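Local coordinates for protein HhaI Restriction Endonuclease (Haemophilus parahaemolyticus, PDB 6UKI) that cuts double-stranded DNA as a type II restriction endonuclease that recognises the sequence GCGC and probably depends on a divalent metal ion for cleavage, at residues Y44-M49 with K127-S132. Numbering follows the deposited sequence.
Sequences YIEAKM and KFFITS. With CA (calcium ion), chain G; nucleotides of chain B.
Glu46 and Phe129 sit side by side in two parallel strands, 43-47 and 126-132, at the centre of the mixed sheet that carries a PD-(D/E)XK nuclease core; Glu46, Ala47 and Lys48 form its ExK element. Backbone hydrogen bonds set the register. Glu46 gives its N-H to Phe128 O at 2.9 Å and accepts Ile130 N on its own carbonyl, while Lys48 N donates to Ile130 O. At the start, Tyr44 O takes Lys127 N rather than the more distant Phe128 N.

Apolar packing differs between the two sides of the sheet. On the side of Ile45, Ala47 and Ile130, the CG2 methyl of Ile130 is 3.7 Å from Ile45 CG2 and also touches Ala47 CB; helix 3-18 covers this layer through Leu14 and Cys10. On the other side, Glu46 CB lies over one face of the Phe129 ring, 4.2 Å from its centroid, in a CH-pi contact, with Lys48 CD at the ring edge. Tyr121 and Phe139 meet the same ring.

Metal and phosphate contacts form a third group. With CG anti to the backbone N (chi1 -180°) and a bend at chi2, Glu46 turns its carboxylate away from the ring, the two planes 80° apart, and OE1 binds calcium at 2.3 Å. Ala47 O, a water and OP1 of DC9 of chain B join it, and Asp34 completes the site; Ser33 bonds the other carboxylate oxygen, OE2. Lys48 NZ donates to OP2 of DC9 of chain B at 2.9 Å and forms a salt bridge with Glu46 OE1 whose hydrogen bond is weak, an arrangement consistent with a nuclease active site. Beside Lys48 a side chain joins the bonding: Thr131 OG1 donates to Lys48 O at 2.8 Å, in the carbonyl plane.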
# COMPACT_ATOMS: atom_id res chain seq x y z
N TYR A 44 4.14 -17.04 -0.24
CA TYR A 44 4.45 -15.67 0.14
C TYR A 44 4.09 -15.42 1.60
O TYR A 44 3.12 -15.98 2.12
CB TYR A 44 3.74 -14.66 -0.74
CG TYR A 44 4.46 -14.37 -2.04
CD1 TYR A 44 5.55 -13.52 -2.07
CD2 TYR A 44 4.06 -14.98 -3.23
CE1 TYR A 44 6.22 -13.26 -3.25
CE2 TYR A 44 4.72 -14.72 -4.41
CZ TYR A 44 5.80 -13.87 -4.42
OH TYR A 44 6.46 -13.62 -5.59
N ILE A 45 4.89 -14.58 2.23
CA ILE A 45 4.66 -14.07 3.58
C ILE A 45 4.47 -12.57 3.48
O ILE A 45 5.32 -11.88 2.90
CB ILE A 45 5.83 -14.41 4.52
CG1 ILE A 45 6.10 -15.91 4.54
CG2 ILE A 45 5.55 -13.88 5.93
CD1 ILE A 45 7.41 -16.25 5.23
N GLU A 46 3.39 -12.06 4.05
CA GLU A 46 3.08 -10.64 3.99
C GLU A 46 3.43 -9.96 5.31
O GLU A 46 2.92 -10.36 6.36
CB GLU A 46 1.60 -10.43 3.65
CG GLU A 46 1.18 -8.97 3.56
CD GLU A 46 1.84 -8.22 2.42
OE1 GLU A 46 1.72 -6.98 2.38
OE2 GLU A 46 2.48 -8.86 1.55
N ALA A 47 4.28 -8.94 5.25
CA ALA A 47 4.66 -8.14 6.41
C ALA A 47 3.75 -6.91 6.52
O ALA A 47 3.52 -6.23 5.52
CB ALA A 47 6.12 -7.69 6.29
N LYS A 48 3.26 -6.63 7.73
CA LYS A 48 2.43 -5.45 7.96
C LYS A 48 2.71 -4.91 9.35
O LYS A 48 2.80 -5.69 10.30
CB LYS A 48 0.93 -5.77 7.82
CG LYS A 48 0.53 -6.18 6.43
CD LYS A 48 -0.91 -5.85 6.13
CE LYS A 48 -1.06 -5.54 4.65
NZ LYS A 48 0.08 -4.68 4.19
N MET A 49 2.83 -3.59 9.47
CA MET A 49 3.03 -2.98 10.78
C MET A 49 1.75 -3.07 11.62
O MET A 49 0.67 -3.37 11.09
CB MET A 49 3.47 -1.52 10.63
CG MET A 49 4.97 -1.32 10.56
SD MET A 49 5.47 0.23 9.79
CE MET A 49 6.11 1.14 11.18
N LYS A 127 0.33 -17.16 2.25
CA LYS A 127 -0.15 -18.13 3.22
C LYS A 127 0.05 -17.70 4.66
O LYS A 127 -0.69 -18.17 5.53
CB LYS A 127 0.53 -19.49 2.99
CG LYS A 127 -0.35 -20.45 2.19
CD LYS A 127 0.44 -21.27 1.19
CE LYS A 127 1.26 -22.36 1.88
NZ LYS A 127 1.45 -23.53 0.97
N PHE A 128 0.99 -16.80 4.92
CA PHE A 128 1.27 -16.38 6.28
C PHE A 128 1.49 -14.87 6.32
O PHE A 128 1.96 -14.26 5.36
CB PHE A 128 2.50 -17.10 6.84
CG PHE A 128 2.26 -18.55 7.11
CD1 PHE A 128 2.44 -19.49 6.11
CD2 PHE A 128 1.83 -18.97 8.36
CE1 PHE A 128 2.21 -20.83 6.36
CE2 PHE A 128 1.60 -20.31 8.61
CZ PHE A 128 1.79 -21.24 7.61
N PHE A 129 1.14 -14.28 7.46
CA PHE A 129 1.46 -12.89 7.76
C PHE A 129 2.53 -12.84 8.84
O PHE A 129 2.64 -13.75 9.67
CB PHE A 129 0.22 -12.14 8.25
CG PHE A 129 -0.72 -11.73 7.17
CD1 PHE A 129 -1.59 -12.64 6.60
CD2 PHE A 129 -0.74 -10.42 6.72
CE1 PHE A 129 -2.46 -12.26 5.60
CE2 PHE A 129 -1.61 -10.03 5.72
CZ PHE A 129 -2.47 -10.96 5.15
N ILE A 130 3.30 -11.76 8.84
CA ILE A 130 4.25 -11.48 9.90
C ILE A 130 4.06 -10.04 10.35
O ILE A 130 3.84 -9.14 9.53
CB ILE A 130 5.70 -11.75 9.46
CG1 ILE A 130 6.68 -11.43 10.59
CG2 ILE A 130 6.03 -10.96 8.21
CD1 ILE A 130 7.98 -12.22 10.53
N THR A 131 4.11 -9.83 11.66
CA THR A 131 4.01 -8.51 12.27
C THR A 131 4.59 -8.62 13.68
O THR A 131 5.15 -9.66 14.05
CB THR A 131 2.56 -8.01 12.25
OG1 THR A 131 2.47 -6.72 12.89
CG2 THR A 131 1.61 -8.98 12.93
N SER A 132 4.48 -7.55 14.48
CA SER A 132 5.17 -7.52 15.76
C SER A 132 4.36 -6.77 16.81
O SER A 132 3.73 -5.75 16.50
CB SER A 132 6.56 -6.88 15.64
OG SER A 132 7.05 -6.47 16.91
CA CA G . 3.21 -5.62 3.44
P DT B 10 2.80 -1.02 5.96
OP1 DT B 10 3.71 -1.56 7.00
OP2 DT B 10 1.93 -1.93 5.18
O5' DT B 10 1.86 0.08 6.64
C5' DT B 10 2.36 0.91 7.67
C4' DT B 10 2.73 2.28 7.14
O4' DT B 10 1.57 2.93 6.54
C3' DT B 10 3.27 3.26 8.19
O3' DT B 10 4.35 4.00 7.63
C2' DT B 10 2.06 4.15 8.49
C1' DT B 10 1.38 4.21 7.13
N1 DT B 10 -0.12 4.51 7.18
C2 DT B 10 -0.65 5.51 6.38
O2 DT B 10 0.02 6.20 5.64
N3 DT B 10 -2.00 5.67 6.49
C4 DT B 10 -2.86 4.95 7.29
O4 DT B 10 -4.07 5.17 7.32
C5 DT B 10 -2.25 3.92 8.10
C7 DT B 10 -3.09 3.08 9.01
C6 DT B 10 -0.92 3.75 8.01
P DC B 9 2.43 -3.44 1.34
OP1 DC B 9 3.52 -4.30 1.83
OP2 DC B 9 1.02 -3.77 1.60
O5' DC B 9 2.70 -1.99 1.94
C5' DC B 9 4.02 -1.58 2.15
C4' DC B 9 4.08 -0.13 2.56
O4' DC B 9 3.63 0.73 1.48
C3' DC B 9 3.19 0.27 3.71
O3' DC B 9 3.72 -0.19 4.93
C2' DC B 9 3.27 1.79 3.58
C1' DC B 9 3.18 1.96 2.05
N1 DC B 9 1.78 2.23 1.58
C2 DC B 9 1.31 3.54 1.53
O2 DC B 9 2.07 4.45 1.85
N3 DC B 9 0.04 3.77 1.13
C4 DC B 9 -0.75 2.74 0.78
N4 DC B 9 -2.00 3.02 0.38
C5 DC B 9 -0.29 1.40 0.83
C6 DC B 9 0.96 1.18 1.24
O HOH W 1 5.23 -4.93 4.02